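Local structure of sortase-like protein (Streptococcus suis, 3RE9) at residues Q7-N10 with E11-N15; L142-G146 with Q147-T151; P21-K24 with S25-A29; R31-Y34 with A35-E39. The protein probably catalyses transpeptidation as a class C sortase, the type of enzyme that covalently joins pilin subunits into pili on Gram-positive bacteria. All blocks are in the same frame, centred on the assembly; numbering follows the deposited sequence.

Contacts 1, 3 and 4 belong to the two N-terminal helices: contact 1 is the end of helix 3-11 and the start of its loop, while contacts 3 and 4 are successive parts of helix 21-39. Contact 2 stands apart, a surface turn leading into strand 148-156. Contacts 1 and 4 are partly buried and meet through the rings of F9 and Y34 and through S12 with R31; contact 1 combines F9-L13 packing with S12 bonds to F9 O, whereas contact 4 adds the R36-E33 salt bridge. Contact 3, on the outward part of helix 21-39, is mostly exposed and relies on backbone bonds and loose charges. Contact 2 touches contact 1 through P145 and V143 but not contact 4.

Contact 1 of 4, residues Q7-N10 with E11-N15; sequences QAFN and ESLNN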
loop_
_atom_site.group_PDB
_atom_site.type_symbol
_atom_site.label_atom_id
_atom_site.label_comp_id
_atom_site.label_asym_id
_atom_site.label_seq_id
_atom_site.Cartn_x
_atom_site.Cartn_y
_atom_site.Cartn_z
ATOM N N GLN A 7 -6.635 12.396 -0.269
ATOM C CA GLN A 7 -5.614 13.372 -0.622
ATOM C C GLN A 7 -5.294 14.220 0.606
ATOM O O GLN A 7 -4.125 14.353 0.980
ATOM C CB GLN A 7 -6.197 14.271 -1.730
ATOM C CG GLN A 7 -5.359 14.579 -2.960
ATOM C CD GLN A 7 -6.262 14.739 -4.196
ATOM O OE1 GLN A 7 -7.237 15.517 -4.171
ATOM N NE2 GLN A 7 -5.967 13.968 -5.275
ATOM N N ALA A 8 -6.327 14.792 1.234
ATOM C CA ALA A 8 -6.160 15.534 2.485
ATOM C C ALA A 8 -5.310 14.677 3.409
ATOM O O ALA A 8 -4.240 15.106 3.862
ATOM C CB ALA A 8 -7.502 15.828 3.123
ATOM N N PHE A 9 -5.779 13.442 3.641
ATOM C CA PHE A 9 -5.055 12.477 4.446
ATOM C C PHE A 9 -3.578 12.334 4.059
ATOM O O PHE A 9 -2.708 12.387 4.932
ATOM C CB PHE A 9 -5.741 11.109 4.461
ATOM C CG PHE A 9 -5.002 10.098 5.298
ATOM C CD1 PHE A 9 -5.044 10.170 6.694
ATOM C CD2 PHE A 9 -4.213 9.115 4.700
ATOM C CE1 PHE A 9 -4.344 9.268 7.473
ATOM C CE2 PHE A 9 -3.495 8.211 5.477
ATOM C CZ PHE A 9 -3.562 8.295 6.875
ATOM N N ASN A 10 -3.313 12.147 2.761
ATOM C CA ASN A 10 -1.963 11.874 2.250
ATOM C C ASN A 10 -1.014 13.048 2.422
ATOM O O ASN A 10 0.144 12.862 2.783
ATOM C CB ASN A 10 -1.991 11.398 0.791
ATOM C CG ASN A 10 -2.431 9.944 0.658
ATOM O OD1 ASN A 10 -2.494 9.187 1.646
ATOM N ND2 ASN A 10 -2.730 9.539 -0.572
ATOM N N GLU A 11 -1.526 14.249 2.174
ATOM C CA GLU A 11 -0.832 15.503 2.485
ATOM C C GLU A 11 -0.440 15.661 3.964
ATOM O O GLU A 11 0.537 16.345 4.268
ATOM C CB GLU A 11 -1.685 16.708 2.050
ATOM C CG GLU A 11 -1.871 16.805 0.537
ATOM C CD GLU A 11 -2.863 17.881 0.120
ATOM O OE1 GLU A 11 -3.006 18.882 0.864
ATOM O OE2 GLU A 11 -3.507 17.714 -0.939
ATOM N N SER A 12 -1.215 15.042 4.863
ATOM C CA SER A 12 -1.045 15.213 6.309
ATOM C C SER A 12 0.100 14.366 6.873
ATOM O O SER A 12 0.495 14.537 8.018
ATOM C CB SER A 12 -2.365 14.922 7.053
ATOM O OG SER A 12 -2.589 13.541 7.289
ATOM N N LEU A 13 0.628 13.452 6.069
ATOM C CA LEU A 13 1.711 12.595 6.516
ATOM C C LEU A 13 3.045 13.264 6.199
ATOM O O LEU A 13 3.879 13.479 7.102
ATOM C CB LEU A 13 1.642 11.204 5.858
ATOM C CG LEU A 13 0.372 10.347 5.931
ATOM C CD1 LEU A 13 0.547 9.069 5.135
ATOM C CD2 LEU A 13 -0.062 10.031 7.357
ATOM N N ASN A 14 3.207 13.630 4.924
ATOM C CA ASN A 14 4.497 14.024 4.341
ATOM C C ASN A 14 5.259 15.193 5.015
ATOM O O ASN A 14 4.662 16.015 5.711
ATOM C CB ASN A 14 4.379 14.193 2.814
ATOM C CG ASN A 14 3.355 15.241 2.407
ATOM O OD1 ASN A 14 3.379 16.377 2.894
ATOM N ND2 ASN A 14 2.470 14.871 1.489
ATOM N N ASN A 15 6.573 15.235 4.771
ATOM C CA ASN A 15 7.553 16.010 5.566
ATOM C C ASN A 15 7.142 17.433 5.976
ATOM O O ASN A 15 7.028 17.721 7.177
ATOM C CB ASN A 15 8.951 15.993 4.898
ATOM C CG ASN A 15 9.502 14.572 4.700
ATOM O OD1 ASN A 15 8.759 13.590 4.776
ATOM N ND2 ASN A 15 10.806 14.463 4.441
#
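F9 and L13, one turn apart where helix 3-11 runs into the following loop, set the apolar side of this helix end. Their side chains cross obliquely: with F9 CG anti to the backbone N (chi1 -180°), the far part of the ring comes to the leucine fork, CZ lying 3.9 Å from L13 CD2 and CE2 4.1 Å from L13 CD1. The same ring meets Y34 of helix 21-39, which ties the two helices together. Q7 and E11 share another side of the turn, amide and carboxylate planes 19° apart, but they only brush, Q7 CG to E11 OE2 at 4.2 Å. E11 instead lays CG 3.4 Å from Q7 O, the carbonyl that also takes the straight bond from E11 N at 2.9 Å. N10 turns away from this side, and its OD1 accepts from L79 N, fixing the helix to a neighbouring loop. S12 folds back on the turn. F9 O is gripped twice: S12 N, 3.0 Å away, sits well above the carbonyl plane, whereas S12 OG, which also bonds to R31 NH2, is tilted only 19° from that plane and closes to 2.6 Å of F9 O.

Contact 2 of 4, residues L142-G146 with Q147-T151; sequences LVKPG and QDYAT
K144 reaches across to Y149 with its aliphatic chain, the two side chains meeting at about a right angle. Its CB starts 4.1 Å from Y149 CE1. CG stands beside the backbone N (chi1 -65°), and the bend at chi2 (142°) brings CD to the ring, 3.7 Å from Y149 CE1 and 3.8 Å from Y149 CD1, in an oblique approach. At the tip the chain bends again, so that NZ leaves the ring and returns to its own side, making a weak bond of 3.4 Å to L142 O, a carbonyl that also accepts from H87 ND1. Around it the Y149 ring also touches R168 and H170 of strand 163-172 and D128 of strand 122-133. After K144 the backbone reverses: Q147 N donates to K144 O over 3.1 Å, and Q147 CB packs 3.5 Å from K144 O. G146 takes the positive phi (79°) that suits glycine at the third position, while its N bonds to D85 OD1. The result is a type II beta turn feeding strand 148-156 of the sortase beta-barrel fold, the strand whose TLxTC signature, beginning at T151, carries the catalytic cysteine in sortases.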
loop_
_atom_site.group_PDB
_atom_site.type_symbol
_atom_site.label_atom_id
_atom_site.label_comp_id
_atom_site.label_asym_id
_atom_site.label_seq_id
_atom_site.Cartn_x
_atom_site.Cartn_y
_atom_site.Cartn_z
ATOM N N LEU A 142 9.010 4.709 4.313
ATOM C CA LEU A 142 8.653 6.109 4.589
ATOM C C LEU A 142 8.284 6.865 3.302
ATOM O O LEU A 142 8.518 6.370 2.197
ATOM C CB LEU A 142 9.747 6.824 5.413
ATOM C CG LEU A 142 10.211 6.120 6.709
ATOM C CD1 LEU A 142 11.323 6.885 7.414
ATOM C CD2 LEU A 142 9.031 5.835 7.671
ATOM N N VAL A 143 7.673 8.039 3.455
ATOM C CA VAL A 143 7.345 8.880 2.322
ATOM C C VAL A 143 8.622 9.574 1.819
ATOM O O VAL A 143 9.344 10.238 2.579
ATOM C CB VAL A 143 6.248 9.920 2.665
ATOM C CG1 VAL A 143 5.995 10.811 1.487
ATOM C CG2 VAL A 143 4.919 9.249 3.092
ATOM N N LYS A 144 8.903 9.409 0.537
ATOM C CA LYS A 144 10.044 10.069 -0.074
ATOM C C LYS A 144 9.521 11.263 -0.834
ATOM O O LYS A 144 8.737 11.096 -1.754
ATOM C CB LYS A 144 10.817 9.086 -0.942
ATOM C CG LYS A 144 11.425 7.992 -0.057
ATOM C CD LYS A 144 11.394 6.616 -0.674
ATOM C CE LYS A 144 12.185 5.673 0.210
ATOM N NZ LYS A 144 11.764 5.701 1.673
ATOM N N PRO A 145 9.877 12.477 -0.376
ATOM C CA PRO A 145 9.296 13.724 -0.892
ATOM C C PRO A 145 9.398 13.895 -2.397
ATOM O O PRO A 145 10.453 13.612 -2.986
ATOM C CB PRO A 145 10.077 14.838 -0.162
ATOM C CG PRO A 145 11.165 14.147 0.611
ATOM C CD PRO A 145 10.794 12.713 0.758
ATOM N N GLY A 146 8.307 14.363 -3.005
ATOM C CA GLY A 146 8.282 14.628 -4.424
ATOM C C GLY A 146 8.104 13.357 -5.211
ATOM O O GLY A 146 8.027 13.400 -6.434
ATOM N N GLN A 147 8.010 12.220 -4.521
ATOM C CA GLN A 147 7.908 10.917 -5.205
ATOM C C GLN A 147 6.682 10.056 -4.889
ATOM O O GLN A 147 5.829 10.441 -4.093
ATOM C CB GLN A 147 9.207 10.129 -5.033
ATOM C CG GLN A 147 10.299 10.612 -6.010
ATOM C CD GLN A 147 11.620 10.035 -5.714
ATOM O OE1 GLN A 147 12.239 10.358 -4.732
ATOM N NE2 GLN A 147 12.062 9.136 -6.568
ATOM N N ASP A 148 6.611 8.897 -5.531
ATOM C CA ASP A 148 5.379 8.090 -5.622
ATOM C C ASP A 148 5.716 6.589 -5.627
ATOM O O ASP A 148 5.990 6.000 -6.686
ATOM C CB ASP A 148 4.575 8.516 -6.871
ATOM C CG ASP A 148 3.282 7.749 -7.048
ATOM O OD1 ASP A 148 2.432 8.145 -7.887
ATOM O OD2 ASP A 148 3.093 6.746 -6.365
ATOM N N TYR A 149 5.715 5.977 -4.440
ATOM C CA TYR A 149 6.101 4.568 -4.286
ATOM C C TYR A 149 4.970 3.727 -3.741
ATOM O O TYR A 149 4.038 4.256 -3.112
ATOM C CB TYR A 149 7.308 4.400 -3.368
ATOM C CG TYR A 149 8.618 4.889 -3.944
ATOM C CD1 TYR A 149 9.103 6.159 -3.633
ATOM C CD2 TYR A 149 9.378 4.084 -4.792
ATOM C CE1 TYR A 149 10.290 6.626 -4.167
ATOM C CE2 TYR A 149 10.582 4.546 -5.346
ATOM C CZ TYR A 149 11.032 5.820 -5.016
ATOM O OH TYR A 149 12.250 6.285 -5.498
ATOM N N ALA A 150 5.044 2.418 -4.010
ATOM C CA ALA A 150 4.168 1.467 -3.365
ATOM C C ALA A 150 5.028 0.295 -2.969
ATOM O O ALA A 150 5.831 -0.169 -3.770
ATOM C CB ALA A 150 3.040 1.037 -4.275
ATOM N N THR A 151 4.883 -0.148 -1.718
ATOM C CA THR A 151 5.550 -1.343 -1.228
ATOM C C THR A 151 4.510 -2.408 -0.914
ATOM O O THR A 151 3.503 -2.129 -0.258
ATOM C CB THR A 151 6.417 -1.054 0.025
ATOM O OG1 THR A 151 7.523 -0.224 -0.345
ATOM C CG2 THR A 151 6.982 -2.341 0.631
#

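Contact 3 of 4, residues P21-K24 with S25-A29; sequences PYTK and SRHEA
Y22 O is shared by two donors from the next turn of helix 21-39, R26 N at 3.1 Å and S25 OG at 3.3 Å, both approaching from the same face of the carbonyl plane. The hydroxyl thus adds a side-chain bond to the regular helical ladder, which H27 N to T23 O and E28 N to K24 O continue. S25 N to P21 O is weak, at the first turn of the helix. Van der Waals contacts involve H27 and Y22. H27 stands beside T23, pointing the same way, and T23 CG2 lies 3.5 Å from both H27 NE2 and H27 CE1, while T23 O sits 3.2 Å above one face of the imidazole plane, offset toward the rim. The threonine hydroxyl faces elsewhere, bonded to D20 OD2. R26 has two conformers; in the one described it runs alongside Y22 with at most a light, uncertain touch, and its NE makes a long, weak ion pair with E11. The charged pair is looser still. K24 runs beside E28, and its CE comes 3.2 Å from E28 OE1, but the turn at chi4 (89°) leaves NZ 4.1 Å from that oxygen, beyond a salt bridge. P21 and Y22 follow D20 in a sequence resembling the Asp-Pro-aromatic lid motif of class C sortases. With its polar ends largely at the surface, this first part of the helix probably owes its shape to the backbone ladder more than to side-chain charge, and the K24-E28 attraction would be modest and solvent-screened.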
loop_
_atom_site.group_PDB
_atom_site.type_symbol
_atom_site.label_atom_id
_atom_site.label_comp_id
_atom_site.label_asym_id
_atom_site.label_seq_id
_atom_site.Cartn_x
_atom_site.Cartn_y
_atom_site.Cartn_z
ATOM N N PRO A 21 -4.871 27.450 9.469
ATOM C CA PRO A 21 -6.120 26.927 9.998
ATOM C C PRO A 21 -7.005 26.161 9.009
ATOM O O PRO A 21 -7.709 25.274 9.391
ATOM C CB PRO A 21 -6.835 28.194 10.495
ATOM C CG PRO A 21 -6.017 29.290 10.226
ATOM C CD PRO A 21 -4.977 28.905 9.283
ATOM N N TYR A 22 -6.954 26.534 7.752
ATOM C CA TYR A 22 -7.672 25.822 6.745
ATOM C C TYR A 22 -7.046 24.486 6.480
ATOM O O TYR A 22 -7.729 23.516 6.320
ATOM C CB TYR A 22 -7.739 26.603 5.463
ATOM C CG TYR A 22 -8.214 25.728 4.406
ATOM C CD1 TYR A 22 -9.514 25.342 4.333
ATOM C CD2 TYR A 22 -7.359 25.210 3.509
ATOM C CE1 TYR A 22 -9.927 24.509 3.371
ATOM C CE2 TYR A 22 -7.776 24.404 2.556
ATOM C CZ TYR A 22 -9.056 24.047 2.493
ATOM O OH TYR A 22 -9.452 23.201 1.522
ATOM N N THR A 23 -5.731 24.473 6.443
ATOM C CA THR A 23 -4.961 23.258 6.165
ATOM C C THR A 23 -5.069 22.246 7.297
ATOM O O THR A 23 -5.085 21.035 7.059
ATOM C CB THR A 23 -3.462 23.557 5.935
ATOM O OG1 THR A 23 -3.316 24.646 5.012
ATOM C CG2 THR A 23 -2.746 22.316 5.378
ATOM N N LYS A 24 -5.123 22.755 8.525
ATOM C CA LYS A 24 -5.215 21.918 9.706
ATOM C C LYS A 24 -6.570 21.215 9.674
ATOM O O LYS A 24 -6.643 19.998 9.840
ATOM C CB LYS A 24 -5.007 22.767 10.969
ATOM C CG LYS A 24 -5.215 22.064 12.311
ATOM C CD LYS A 24 -5.800 23.057 13.314
ATOM C CE LYS A 24 -6.251 22.394 14.607
ATOM N NZ LYS A 24 -5.138 22.338 15.605
ATOM N N SER A 25 -7.629 21.974 9.408
ATOM C CA SER A 25 -8.977 21.416 9.316
ATOM C C SER A 25 -9.145 20.379 8.172
ATOM O O SER A 25 -9.876 19.389 8.343
ATOM C CB SER A 25 -10.033 22.541 9.265
ATOM O OG SER A 25 -10.476 22.785 7.900
ATOM N N ARG A 26 -8.458 20.601 7.042
ATOM C CA ARG A 26 -8.419 19.666 5.905
ATOM C C ARG A 26 -7.684 18.366 6.246
ATOM O O ARG A 26 -8.080 17.278 5.821
ATOM C CB ARG A 26 -7.750 20.326 4.688
ATOM C CG ARG A 26 -7.358 19.347 3.566
ATOM C CD ARG A 26 -7.058 20.038 2.225
ATOM N NE ARG A 26 -6.905 19.094 1.109
ATOM C CZ ARG A 26 -7.911 18.490 0.470
ATOM N NH1 ARG A 26 -9.171 18.711 0.832
ATOM N NH2 ARG A 26 -7.656 17.655 -0.535
ATOM N N HIS A 27 -6.585 18.482 6.990
ATOM C CA HIS A 27 -5.823 17.296 7.360
ATOM C C HIS A 27 -6.611 16.445 8.330
ATOM O O HIS A 27 -6.574 15.211 8.252
ATOM C CB HIS A 27 -4.459 17.654 7.949
ATOM C CG HIS A 27 -3.491 18.190 6.937
ATOM N ND1 HIS A 27 -2.267 18.727 7.286
ATOM C CD2 HIS A 27 -3.580 18.295 5.585
ATOM C CE1 HIS A 27 -1.641 19.125 6.192
ATOM N NE2 HIS A 27 -2.420 18.882 5.149
ATOM N N GLU A 28 -7.320 17.118 9.236
ATOM C CA GLU A 28 -8.146 16.469 10.250
ATOM C C GLU A 28 -9.269 15.677 9.600
ATOM O O GLU A 28 -9.514 14.533 9.968
ATOM C CB GLU A 28 -8.738 17.510 11.220
ATOM C CG GLU A 28 -7.809 17.952 12.336
ATOM C CD GLU A 28 -8.537 18.839 13.368
ATOM O OE1 GLU A 28 -7.893 19.779 13.923
ATOM O OE2 GLU A 28 -9.758 18.591 13.614
ATOM N N ALA A 29 -9.939 16.316 8.638
ATOM C CA ALA A 29 -11.025 15.756 7.879
ATOM C C ALA A 29 -10.585 14.504 7.142
ATOM O O ALA A 29 -11.304 13.504 7.119
ATOM C CB ALA A 29 -11.538 16.798 6.884
#

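Contact 4 of 4, residues R31-Y34 with A35-E39; sequences RVEY and ARMLE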
loop_
_atom_site.group_PDB
_atom_site.type_symbol
_atom_site.label_atom_id
_atom_site.label_comp_id
_atom_site.label_asym_id
_atom_site.label_seq_id
_atom_site.Cartn_x
_atom_site.Cartn_y
_atom_site.Cartn_z
ATOM N N ARG A 31 -8.111 12.650 8.120
ATOM C CA ARG A 31 -7.846 11.690 9.200
ATOM C C ARG A 31 -9.112 11.020 9.701
ATOM O O ARG A 31 -9.106 9.815 9.985
ATOM C CB ARG A 31 -7.080 12.349 10.345
ATOM C CG ARG A 31 -5.577 12.232 10.195
ATOM C CD ARG A 31 -4.813 13.372 10.810
ATOM N NE ARG A 31 -3.532 13.446 10.113
ATOM C CZ ARG A 31 -2.340 13.096 10.605
ATOM N NH1 ARG A 31 -2.199 12.666 11.855
ATOM N NH2 ARG A 31 -1.269 13.195 9.829
ATOM N N VAL A 32 -10.200 11.796 9.785
ATOM C CA VAL A 32 -11.543 11.266 10.111
ATOM C C VAL A 32 -12.043 10.278 9.027
ATOM O O VAL A 32 -12.623 9.230 9.343
ATOM C CB VAL A 32 -12.556 12.428 10.443
ATOM C CG1 VAL A 32 -14.008 11.940 10.547
ATOM C CG2 VAL A 32 -12.141 13.156 11.738
ATOM N N GLU A 33 -11.776 10.575 7.759
ATOM C CA GLU A 33 -12.116 9.636 6.680
ATOM C C GLU A 33 -11.366 8.289 6.785
ATOM O O GLU A 33 -11.970 7.224 6.614
ATOM C CB GLU A 33 -11.913 10.294 5.301
ATOM C CG GLU A 33 -12.222 9.406 4.053
ATOM C CD GLU A 33 -13.681 9.011 3.917
ATOM O OE1 GLU A 33 -14.522 9.445 4.733
ATOM O OE2 GLU A 33 -13.997 8.255 2.981
ATOM N N TYR A 34 -10.062 8.324 7.066
ATOM C CA TYR A 34 -9.291 7.075 7.156
ATOM C C TYR A 34 -9.718 6.222 8.356
ATOM O O TYR A 34 -9.894 4.996 8.218
ATOM C CB TYR A 34 -7.769 7.312 7.097
ATOM C CG TYR A 34 -6.976 6.022 7.090
ATOM C CD1 TYR A 34 -7.192 5.052 6.115
ATOM C CD2 TYR A 34 -6.021 5.760 8.078
ATOM C CE1 TYR A 34 -6.491 3.848 6.130
ATOM C CE2 TYR A 34 -5.301 4.569 8.091
ATOM C CZ TYR A 34 -5.542 3.613 7.115
ATOM O OH TYR A 34 -4.828 2.435 7.130
ATOM N N ALA A 35 -9.940 6.879 9.502
ATOM C CA ALA A 35 -10.541 6.226 10.681
ATOM C C ALA A 35 -11.893 5.525 10.431
ATOM O O ALA A 35 -12.138 4.451 10.954
ATOM C CB ALA A 35 -10.645 7.221 11.860
ATOM N N ARG A 36 -12.771 6.156 9.658
ATOM C CA ARG A 36 -14.045 5.580 9.253
ATOM C C ARG A 36 -13.860 4.350 8.342
ATOM O O ARG A 36 -14.524 3.333 8.521
ATOM C CB ARG A 36 -14.879 6.638 8.527
ATOM C CG ARG A 36 -16.256 6.147 8.111
ATOM C CD ARG A 36 -16.900 7.006 7.024
ATOM N NE ARG A 36 -16.078 7.019 5.821
ATOM C CZ ARG A 36 -16.025 6.019 4.933
ATOM N NH1 ARG A 36 -16.751 4.910 5.103
ATOM N NH2 ARG A 36 -15.243 6.127 3.864
ATOM N N MET A 37 -12.976 4.452 7.355
ATOM C CA MET A 37 -12.585 3.293 6.568
ATOM C C MET A 37 -12.027 2.183 7.470
ATOM O O MET A 37 -12.339 0.993 7.296
ATOM C CB MET A 37 -11.513 3.694 5.564
ATOM C CG MET A 37 -11.981 4.542 4.413
ATOM S SD MET A 37 -10.594 4.965 3.336
ATOM C CE MET A 37 -10.373 6.691 3.682
ATOM N N LEU A 38 -11.180 2.570 8.425
ATOM C CA LEU A 38 -10.605 1.597 9.359
ATOM C C LEU A 38 -11.707 0.934 10.194
ATOM O O LEU A 38 -11.712 -0.277 10.396
ATOM C CB LEU A 38 -9.568 2.252 10.277
ATOM C CG LEU A 38 -8.149 2.470 9.790
ATOM C CD1 LEU A 38 -7.367 3.250 10.827
ATOM C CD2 LEU A 38 -7.515 1.124 9.532
ATOM N N GLU A 39 -12.654 1.733 10.657
ATOM C CA GLU A 39 -13.714 1.213 11.510
ATOM C C GLU A 39 -14.521 0.168 10.736
ATOM O O GLU A 39 -15.028 -0.796 11.306
ATOM C CB GLU A 39 -14.577 2.379 11.985
ATOM C CG GLU A 39 -15.700 2.079 12.953
ATOM C CD GLU A 39 -16.535 3.361 13.233
ATOM O OE1 GLU A 39 -16.176 4.455 12.698
ATOM O OE2 GLU A 39 -17.549 3.281 13.978
#
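The last turns of helix 21-39 carry an i to i+3 salt bridge, E33 with R36, on one side and a tyrosine packed by its successors on another. R36 grips the carboxylate side-on with two nitrogens: NE to E33 OE1 at 3.1 Å and NH2 to E33 OE2 at 2.6 Å. Both oxygens lie close to the guanidinium plane, but they are met from above the carboxylate plane, the two flat groups being 41° apart. E33 reaches the arginine by bending at chi2 (65°) from an extended start. Each partner has a second hold, E33 OE2 taking R2 N and R36 NH1 pairing with E42, so the bridge joins the helix to the N-terminus and to the chain just after it. M37 crosses E33 at about a right angle, its CE 3.3 Å from E33 CG and 4.3 Å from Y34 CD1 at the edge of that ring. L38 takes a ring face instead: its CG lies 4.0 Å from the centroid of the Y34 ring, 17° off the normal, a CH-pi contact. One methyl of L38, CD1, is 3.7 Å from Y34 CE2, and the other, CD2, is 3.8 Å from Y34 OH. That hydroxyl bonds to H73 ND1, whose ring stands about perpendicular to the tyrosine, and thereby pins the helix to strand 71-73. An i to i+3 salt bridge and an i to i+4 CH-pi contact, each extended by partners outside the helix, are side-chain pairings of an alpha helix, here one that Y34 joins to the sortase beta fold.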